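Long-range contacts in alkylhalidase CmlS (Streptomyces venezuelae, PDB 3I3L), which is a flavin-dependent halogenase of chloramphenicol biosynthesis that carries a covalently attached FAD: residues L77-K82 / D131-D136; T144-T149 / V166-E171; P159-L164 / T174-F179. All coordinates share one frame; numbering follows the deposited sequence.

In the fold
Followed from the N terminus, the first of the three contacts, contact 1, closes a 48-residue excursion through strands 89-97, 105-108 and 122-124 of the large mixed sheet and brings helix 127-140 back beside helix 80-86. Helix 127-140 runs on into strand 144-146, where contact 2 opens after contact 1 has closed; the two also touch, Leu135 CD2 lying 4.0 Å from Val145 CG1. Contacts 2 and 3 cross along the chain and share strand 162-168; their centres are about 17 Å apart. Contact 2 sets the end of strand 162-168, just before the hairpin turn, against edge strand 144-146 and the loop after it, in the sheet holding strands 48-52 and 25-29, and contact 3 zips that hairpin together.

Contact 1 of 3, residues L77-K82 / D131-D136; sequences LGLQEK and DKLLLD
Leu79 and Lys82 face helix 127-140, with CA atoms 8.4 Å apart for Leu79 and Leu134 and 8.2 Å for Lys82 and Leu133, leaving the meeting to side chains. The loop follows the Schellman motif that ends helix 68-76, with Gly78 at positive phi. Leu79 CD2 lies 4.5 Å from Leu133 CD1, and Leu79 CD1 is equally far from Leu134 CD2, so these contacts are loose. Lys82 and Leu133 slide past one another in opposite directions. Leu133 CG is anti to the backbone N (chi1 -178°), which extends CD2 toward the lysine; beyond a bend at chi3, Lys82 CE and NZ both end 3.4 Å from that methyl, close for the carbon pair. Lys82 NZ stands 5.5 Å from Asp136 OD2, which takes Lys132 NZ at 3.2 Å on its syn lone pair. Leu74 of helix 68-76 touches both Leu79 and Leu134. Both segments belong to the FAD-binding domain: the Leu134 side chain is about 8 Å from the FAD, and Asp131 salt-bridges the FAD-binding Arg127 and Arg59. The loop and first turn of helix 80-86 meet helix 127-140 chiefly through leucine methyls and the lysine's aliphatic part, whose charge probably adds some attraction to Asp136 and, in a long, weak ion pair, Glu137.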
loop_
_atom_site.group_PDB
_atom_site.type_symbol
_atom_site.label_atom_id
_atom_site.label_comp_id
_atom_site.label_asym_id
_atom_site.label_seq_id
_atom_site.Cartn_x
_atom_site.Cartn_y
_atom_site.Cartn_z
ATOM N N LEU A 77 14.735 6.640 9.507
ATOM C CA LEU A 77 14.367 7.458 10.648
ATOM C C LEU A 77 15.154 7.019 11.890
ATOM O O LEU A 77 14.916 7.549 12.978
ATOM C CB LEU A 77 12.876 7.340 10.977
ATOM C CG LEU A 77 11.879 8.083 10.063
ATOM C CD1 LEU A 77 10.424 7.649 10.394
ATOM C CD2 LEU A 77 12.066 9.596 10.179
ATOM N N GLY A 78 16.037 6.020 11.736
ATOM C CA GLY A 78 17.006 5.689 12.801
ATOM C C GLY A 78 16.610 4.592 13.752
ATOM O O GLY A 78 17.222 4.401 14.802
ATOM N N LEU A 79 15.636 3.800 13.368
ATOM C CA LEU A 79 15.130 2.813 14.279
ATOM C C LEU A 79 15.721 1.398 14.135
ATOM O O LEU A 79 15.302 0.454 14.834
ATOM C CB LEU A 79 13.621 2.816 14.157
ATOM C CG LEU A 79 13.096 4.104 14.816
ATOM C CD1 LEU A 79 11.954 4.623 14.028
ATOM C CD2 LEU A 79 12.692 3.807 16.162
ATOM N N GLN A 80 16.669 1.256 13.221
ATOM C CA GLN A 80 17.204 -0.087 12.869
ATOM C C GLN A 80 17.670 -0.949 14.052
ATOM O O GLN A 80 17.374 -2.146 14.115
ATOM C CB GLN A 80 18.322 -0.004 11.861
ATOM C CG GLN A 80 18.449 -1.267 11.144
ATOM C CD GLN A 80 17.130 -1.667 10.490
ATOM O OE1 GLN A 80 16.620 -0.974 9.588
ATOM N NE2 GLN A 80 16.583 -2.806 10.924
ATOM N N GLU A 81 18.422 -0.346 14.959
ATOM C CA GLU A 81 18.967 -1.083 16.089
ATOM C C GLU A 81 17.850 -1.494 17.036
ATOM O O GLU A 81 17.797 -2.644 17.419
ATOM C CB GLU A 81 19.970 -0.214 16.844
ATOM C CG GLU A 81 21.256 0.024 16.091
ATOM C CD GLU A 81 22.385 0.297 17.057
ATOM O OE1 GLU A 81 22.407 1.421 17.636
ATOM O OE2 GLU A 81 23.227 -0.630 17.252
ATOM N N LYS A 82 16.957 -0.562 17.410
ATOM C CA LYS A 82 15.821 -0.913 18.254
ATOM C C LYS A 82 14.992 -2.042 17.628
ATOM O O LYS A 82 14.563 -2.980 18.320
ATOM C CB LYS A 82 14.966 0.311 18.624
ATOM C CG LYS A 82 15.453 1.048 19.937
ATOM C CD LYS A 82 14.504 2.154 20.423
ATOM C CE LYS A 82 13.497 1.679 21.567
ATOM N NZ LYS A 82 12.135 2.484 21.717
ATOM N N ASP A 131 3.662 -0.811 17.958
ATOM C CA ASP A 131 3.155 0.573 18.054
ATOM C C ASP A 131 3.782 1.308 19.281
ATOM O O ASP A 131 4.088 2.489 19.212
ATOM C CB ASP A 131 1.640 0.586 18.169
ATOM C CG ASP A 131 0.931 0.175 16.854
ATOM O OD1 ASP A 131 1.586 -0.258 15.896
ATOM O OD2 ASP A 131 -0.305 0.316 16.774
ATOM N N LYS A 132 3.982 0.589 20.380
ATOM C CA LYS A 132 4.530 1.199 21.578
ATOM C C LYS A 132 6.015 1.520 21.435
ATOM O O LYS A 132 6.512 2.452 22.042
ATOM C CB LYS A 132 4.290 0.319 22.802
ATOM C CG LYS A 132 4.993 0.830 24.055
ATOM C CD LYS A 132 4.537 0.070 25.313
ATOM C CE LYS A 132 5.585 0.220 26.441
ATOM N NZ LYS A 132 5.512 1.563 27.048
ATOM N N LEU A 133 6.709 0.749 20.619
ATOM C CA LEU A 133 8.126 0.954 20.355
ATOM C C LEU A 133 8.350 2.273 19.572
ATOM O O LEU A 133 9.213 3.047 19.910
ATOM C CB LEU A 133 8.677 -0.259 19.587
ATOM C CG LEU A 133 10.125 -0.515 19.136
ATOM C CD1 LEU A 133 10.545 0.360 18.002
ATOM C CD2 LEU A 133 11.113 -0.391 20.287
ATOM N N LEU A 134 7.540 2.516 18.548
ATOM C CA LEU A 134 7.554 3.758 17.809
ATOM C C LEU A 134 7.232 4.956 18.667
ATOM O O LEU A 134 7.887 6.018 18.562
ATOM C CB LEU A 134 6.535 3.714 16.684
ATOM C CG LEU A 134 6.696 2.657 15.593
ATOM C CD1 LEU A 134 5.772 2.999 14.372
ATOM C CD2 LEU A 134 8.131 2.567 15.114
ATOM N N LEU A 135 6.230 4.810 19.510
ATOM C CA LEU A 135 5.784 5.930 20.292
ATOM C C LEU A 135 6.833 6.326 21.362
ATOM O O LEU A 135 7.063 7.498 21.600
ATOM C CB LEU A 135 4.400 5.641 20.922
ATOM C CG LEU A 135 3.674 6.908 21.419
ATOM C CD1 LEU A 135 3.564 7.983 20.254
ATOM C CD2 LEU A 135 2.303 6.570 21.985
ATOM N N ASP A 136 7.425 5.328 22.010
ATOM C CA ASP A 136 8.497 5.515 22.978
ATOM C C ASP A 136 9.719 6.084 22.301
ATOM O O ASP A 136 10.399 6.916 22.847
ATOM C CB ASP A 136 8.837 4.168 23.641
ATOM C CG ASP A 136 7.787 3.731 24.619
ATOM O OD1 ASP A 136 6.837 4.490 24.868
ATOM O OD2 ASP A 136 7.883 2.596 25.146
#

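Contact 2 of 3, residues T144-T149 / V166-E171; sequences TVHEET and VRRGGE
Thr149 meets Val166 through methyls alone, CG2 coming within 3.3 Å of Val166 CG1, a separation tight enough to be doubtful. The Thr149 methyl also lies 3.9 Å from Arg167 O. A second meeting joins His146 and Arg168: Arg168 NH1 stands 4.1 Å above one face of the His146 ring, offset toward its rim, while Arg168 NH2 approaches His146 CE1 to 3.2 Å. The ring and guanidinium planes are 77° apart, and no hydrogen bond spans the segments. Arg168 opens a type II' turn to Glu171 at the tip of a beta hairpin, closed by Arg168 N to Glu171 O at 2.9 Å, with Gly169 at positive phi. Within 144-149, Thr149 CG2 lies anti to the backbone N, with OG1 beside it (chi1 -56°), which sends the methyl to Val166 and lets OG1 donate to Glu147 O at 2.9 Å, from above the carbonyl plane. With an alanine here, Glu147 O would probably lose that hydroxyl donor and a gap would open beside the Val166 methyl. Further out, Thr149 and His146 form backbone hydrogen bonds with Glu53, an FAD-binding residue just after strand 48-52, and Tyr52 touches Thr149 and Val166 and meets the His146 ring.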
loop_
_atom_site.group_PDB
_atom_site.type_symbol
_atom_site.label_atom_id
_atom_site.label_comp_id
_atom_site.label_asym_id
_atom_site.label_seq_id
_atom_site.Cartn_x
_atom_site.Cartn_y
_atom_site.Cartn_z
ATOM N N THR A 144 6.635 15.636 22.459
ATOM C CA THR A 144 5.657 15.579 23.542
ATOM C C THR A 144 4.566 14.562 23.241
ATOM O O THR A 144 3.923 14.635 22.176
ATOM C CB THR A 144 4.979 16.997 23.713
ATOM O OG1 THR A 144 5.997 17.990 23.864
ATOM C CG2 THR A 144 4.021 17.023 24.942
ATOM N N VAL A 145 4.330 13.636 24.164
ATOM C CA VAL A 145 3.347 12.607 23.921
ATOM C C VAL A 145 2.389 12.551 25.108
ATOM O O VAL A 145 2.836 12.391 26.224
ATOM C CB VAL A 145 4.010 11.180 23.670
ATOM C CG1 VAL A 145 2.957 10.065 23.715
ATOM C CG2 VAL A 145 4.799 11.133 22.360
ATOM N N HIS A 146 1.088 12.654 24.863
ATOM C CA HIS A 146 0.087 12.465 25.882
ATOM C C HIS A 146 -0.758 11.228 25.580
ATOM O O HIS A 146 -1.667 11.263 24.727
ATOM C CB HIS A 146 -0.851 13.677 25.983
ATOM C CG HIS A 146 -0.157 14.997 26.152
ATOM N ND1 HIS A 146 0.706 15.249 27.199
ATOM C CD2 HIS A 146 -0.247 16.156 25.446
ATOM C CE1 HIS A 146 1.132 16.501 27.119
ATOM N NE2 HIS A 146 0.570 17.074 26.066
ATOM N N GLU A 147 -0.511 10.151 26.326
ATOM C CA GLU A 147 -1.351 8.978 26.279
ATOM C C GLU A 147 -2.591 9.253 27.106
ATOM O O GLU A 147 -2.627 10.213 27.855
ATOM C CB GLU A 147 -0.618 7.741 26.792
ATOM C CG GLU A 147 0.391 7.192 25.796
ATOM C CD GLU A 147 1.124 6.015 26.317
ATOM O OE1 GLU A 147 0.499 5.134 26.961
ATOM O OE2 GLU A 147 2.351 5.934 26.075
ATOM N N GLU A 148 -3.606 8.422 26.930
ATOM C CA GLU A 148 -4.883 8.578 27.625
ATOM C C GLU A 148 -5.413 10.013 27.541
ATOM O O GLU A 148 -5.957 10.540 28.511
ATOM C CB GLU A 148 -4.777 8.130 29.091
ATOM C CG GLU A 148 -4.318 6.680 29.260
ATOM C CD GLU A 148 -4.265 6.233 30.750
ATOM O OE1 GLU A 148 -3.480 6.800 31.528
ATOM O OE2 GLU A 148 -5.003 5.313 31.131
ATOM N N THR A 149 -5.304 10.629 26.359
ATOM C CA THR A 149 -5.713 12.016 26.162
ATOM C C THR A 149 -6.419 12.075 24.794
ATOM O O THR A 149 -5.786 12.413 23.792
ATOM C CB THR A 149 -4.467 12.982 26.164
ATOM O OG1 THR A 149 -3.717 12.833 27.370
ATOM C CG2 THR A 149 -4.877 14.437 26.075
ATOM N N VAL A 166 -9.296 18.681 23.958
ATOM C CA VAL A 166 -8.641 17.460 24.484
ATOM C C VAL A 166 -9.168 17.151 25.909
ATOM O O VAL A 166 -9.382 18.078 26.718
ATOM C CB VAL A 166 -7.133 17.784 24.533
ATOM C CG1 VAL A 166 -6.501 17.347 25.770
ATOM C CG2 VAL A 166 -6.429 17.313 23.262
ATOM N N ARG A 167 -9.386 15.867 26.225
ATOM C CA ARG A 167 -9.800 15.485 27.584
ATOM C C ARG A 167 -8.611 15.068 28.405
ATOM O O ARG A 167 -8.099 13.970 28.225
ATOM C CB ARG A 167 -10.860 14.382 27.588
ATOM C CG ARG A 167 -12.274 14.889 27.881
ATOM C CD ARG A 167 -13.181 13.880 28.654
ATOM N NE ARG A 167 -13.082 12.486 28.160
ATOM C CZ ARG A 167 -13.894 11.916 27.243
ATOM N NH1 ARG A 167 -13.686 10.654 26.871
ATOM N NH2 ARG A 167 -14.914 12.595 26.685
ATOM N N ARG A 168 -8.187 15.963 29.298
ATOM C CA ARG A 168 -7.013 15.812 30.182
ATOM C C ARG A 168 -7.545 15.708 31.606
ATOM O O ARG A 168 -8.090 16.677 32.147
ATOM C CB ARG A 168 -6.115 17.051 30.077
ATOM C CG ARG A 168 -4.784 16.976 30.824
ATOM C CD ARG A 168 -4.070 18.337 30.807
ATOM N NE ARG A 168 -2.627 18.208 30.534
ATOM C CZ ARG A 168 -2.050 18.174 29.317
ATOM N NH1 ARG A 168 -2.770 18.248 28.195
ATOM N NH2 ARG A 168 -0.726 18.058 29.230
ATOM N N GLY A 169 -7.393 14.525 32.198
ATOM C CA GLY A 169 -8.112 14.190 33.423
ATOM C C GLY A 169 -9.571 13.965 33.062
ATOM O O GLY A 169 -9.889 13.087 32.257
ATOM N N GLY A 170 -10.461 14.752 33.671
ATOM C CA GLY A 170 -11.895 14.775 33.301
ATOM C C GLY A 170 -12.269 16.149 32.766
ATOM O O GLY A 170 -13.440 16.422 32.467
ATOM N N GLU A 171 -11.254 17.012 32.649
ATOM C CA GLU A 171 -11.415 18.363 32.149
ATOM C C GLU A 171 -11.191 18.406 30.623
ATOM O O GLU A 171 -10.232 17.813 30.103
ATOM C CB GLU A 171 -10.404 19.297 32.821
ATOM C CG GLU A 171 -10.404 19.265 34.382
ATOM C CD GLU A 171 -9.268 20.112 35.015
ATOM O OE1 GLU A 171 -9.067 20.022 36.259
ATOM O OE2 GLU A 171 -8.578 20.861 34.273
#

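Contact 3 of 3, residues P159-L164 / T174-F179; sequences PDRVVL and TVESDF
Val162 and Ser177 are joined by paired backbone hydrogen bonds, each 2.9 Å: Val162 N to Ser177 O and Ser177 N to Val162 O. Two residues on, Leu164 and Val175 repeat the pattern, with Leu164 N to Val175 O at 2.8 Å and Val175 N to Leu164 O at 2.9 Å. Between these hydrogen-bonded pairs, Val163 and Glu176 form a non-hydrogen-bonded pair. This alternation defines the regular antiparallel ladder of a beta hairpin. CA-H...O contacts supplement it, among them Glu176 CA to Val162 O at 3.2 Å. Ser177 OG donates forward to Phe179 O at 2.8 Å.

The ionic part belongs to Arg161 and Glu176. Arg161 NE donates to Glu176 OE2 at 2.7 Å, nearly straight at 172°, the oxygen lying at the guanidinium edge and close to its plane. It is met on its syn side but out of the carboxylate plane; the guanidinium and carboxylate planes are 54° apart. Arg161 NH2 adds only a weak bond to the same oxygen. Arg161 CG sits between the backbone N and carbonyl carbon (chi1 51°), which, with a bend at chi3, turns NE toward the extended glutamate. Asp158 holds the arginine's NH1, so two carboxylates share its charge and probably limit its rotation.

Apolar contacts are looser. Val163 CG2 and Glu176 CB pack on the face opposite Val162, Leu164, Val175 and Ser177.

Leu164 and Ser177 both touch Ala27 of strand 25-29, while Val163 makes a backbone hydrogen bond with Asp155 of strand 151-155, the third strand of this small antiparallel sheet. Beyond the hairpin, Asp178 and Phe179 make backbone hydrogen bonds with Lys25 (Asp178 OD2 also accepts from Lys25 N), and Phe179 with Ala27; the Phe179 ring packs on Ile342 and Ile345 of helix 327-347.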
loop_
_atom_site.group_PDB
_atom_site.type_symbol
_atom_site.label_atom_id
_atom_site.label_comp_id
_atom_site.label_asym_id
_atom_site.label_seq_id
_atom_site.Cartn_x
_atom_site.Cartn_y
_atom_site.Cartn_z
ATOM N N PRO A 159 -9.277 30.435 10.116
ATOM C CA PRO A 159 -8.353 30.130 9.018
ATOM C C PRO A 159 -6.868 30.271 9.382
ATOM O O PRO A 159 -6.030 29.697 8.673
ATOM C CB PRO A 159 -8.741 31.151 7.947
ATOM C CG PRO A 159 -9.334 32.288 8.710
ATOM C CD PRO A 159 -10.122 31.620 9.827
ATOM N N ASP A 160 -6.548 31.007 10.475
ATOM C CA ASP A 160 -5.147 31.204 10.915
ATOM C C ASP A 160 -4.584 30.145 11.839
ATOM O O ASP A 160 -3.412 30.164 12.174
ATOM C CB ASP A 160 -4.954 32.601 11.548
ATOM C CG ASP A 160 -5.209 33.734 10.532
ATOM O OD1 ASP A 160 -4.942 33.548 9.297
ATOM O OD2 ASP A 160 -5.737 34.776 10.950
ATOM N N ARG A 161 -5.405 29.217 12.290
ATOM C CA ARG A 161 -4.904 28.292 13.285
ATOM C C ARG A 161 -5.749 27.050 13.304
ATOM O O ARG A 161 -6.801 27.010 12.666
ATOM C CB ARG A 161 -4.981 28.946 14.697
ATOM C CG ARG A 161 -6.368 29.525 15.010
ATOM C CD ARG A 161 -6.453 30.074 16.510
ATOM N NE ARG A 161 -5.280 30.895 16.812
ATOM C CZ ARG A 161 -5.131 32.145 16.386
ATOM N NH1 ARG A 161 -6.087 32.759 15.669
ATOM N NH2 ARG A 161 -4.024 32.787 16.686
ATOM N N VAL A 162 -5.312 26.059 14.066
ATOM C CA VAL A 162 -6.173 24.936 14.379
ATOM C C VAL A 162 -6.368 24.962 15.882
ATOM O O VAL A 162 -5.406 25.155 16.583
ATOM C CB VAL A 162 -5.501 23.566 13.962
ATOM C CG1 VAL A 162 -6.259 22.407 14.509
ATOM C CG2 VAL A 162 -5.382 23.459 12.424
ATOM N N VAL A 163 -7.601 24.751 16.370
ATOM C CA VAL A 163 -7.834 24.562 17.798
ATOM C C VAL A 163 -8.427 23.228 18.177
ATOM O O VAL A 163 -9.506 22.953 17.833
ATOM C CB VAL A 163 -8.706 25.704 18.365
ATOM C CG1 VAL A 163 -8.825 25.583 19.897
ATOM C CG2 VAL A 163 -8.090 27.049 17.980
ATOM N N LEU A 164 -7.725 22.447 18.985
ATOM C CA LEU A 164 -8.211 21.137 19.417
ATOM C C LEU A 164 -8.806 21.167 20.810
ATOM O O LEU A 164 -8.284 21.844 21.691
ATOM C CB LEU A 164 -7.039 20.137 19.422
ATOM C CG LEU A 164 -6.713 19.444 18.083
ATOM C CD1 LEU A 164 -6.421 20.408 17.053
ATOM C CD2 LEU A 164 -5.529 18.566 18.303
ATOM N N THR A 174 -8.056 22.981 25.949
ATOM C CA THR A 174 -8.051 23.511 24.634
ATOM C C THR A 174 -6.622 23.787 24.199
ATOM O O THR A 174 -5.844 24.301 24.969
ATOM C CB THR A 174 -8.956 24.775 24.720
ATOM O OG1 THR A 174 -10.183 24.538 24.057
ATOM C CG2 THR A 174 -8.316 25.993 24.227
ATOM N N VAL A 175 -6.242 23.450 22.974
ATOM C CA VAL A 175 -4.863 23.693 22.509
ATOM C C VAL A 175 -4.805 24.195 21.045
ATOM O O VAL A 175 -5.518 23.650 20.210
ATOM C CB VAL A 175 -4.007 22.444 22.517
ATOM C CG1 VAL A 175 -2.540 22.880 22.296
ATOM C CG2 VAL A 175 -4.104 21.676 23.861
ATOM N N GLU A 176 -3.950 25.189 20.734
ATOM C CA GLU A 176 -3.856 25.696 19.375
ATOM C C GLU A 176 -2.564 25.256 18.725
ATOM O O GLU A 176 -1.587 24.973 19.415
ATOM C CB GLU A 176 -4.011 27.230 19.288
ATOM C CG GLU A 176 -2.821 28.055 19.777
ATOM C CD GLU A 176 -2.979 29.532 19.570
ATOM O OE1 GLU A 176 -2.747 30.251 20.567
ATOM O OE2 GLU A 176 -3.268 30.011 18.426
ATOM N N SER A 177 -2.576 25.173 17.390
ATOM C CA SER A 177 -1.376 24.825 16.633
ATOM C C SER A 177 -1.478 25.370 15.217
ATOM O O SER A 177 -2.558 25.828 14.795
ATOM C CB SER A 177 -1.175 23.297 16.674
ATOM O OG SER A 177 -2.236 22.629 15.940
ATOM N N ASP A 178 -0.357 25.400 14.498
ATOM C CA ASP A 178 -0.324 25.834 13.132
ATOM C C ASP A 178 -0.943 24.782 12.165
ATOM O O ASP A 178 -1.645 25.157 11.187
ATOM C CB ASP A 178 1.107 26.069 12.694
ATOM C CG ASP A 178 1.783 27.174 13.509
ATOM O OD1 ASP A 178 1.142 28.227 13.627
ATOM O OD2 ASP A 178 2.927 26.958 13.996
ATOM N N PHE A 179 -0.627 23.509 12.419
ATOM C CA PHE A 179 -1.185 22.415 11.613
ATOM C C PHE A 179 -1.699 21.318 12.495
ATOM O O PHE A 179 -1.318 21.234 13.709
ATOM C CB PHE A 179 -0.178 21.854 10.614
ATOM C CG PHE A 179 0.161 22.790 9.526
ATOM C CD1 PHE A 179 -0.528 22.770 8.333
ATOM C CD2 PHE A 179 1.232 23.672 9.660
ATOM C CE1 PHE A 179 -0.208 23.646 7.286
ATOM C CE2 PHE A 179 1.561 24.588 8.606
ATOM C CZ PHE A 179 0.865 24.553 7.424
HETATM O O HOH W 1 -0.973 29.301 14.010
#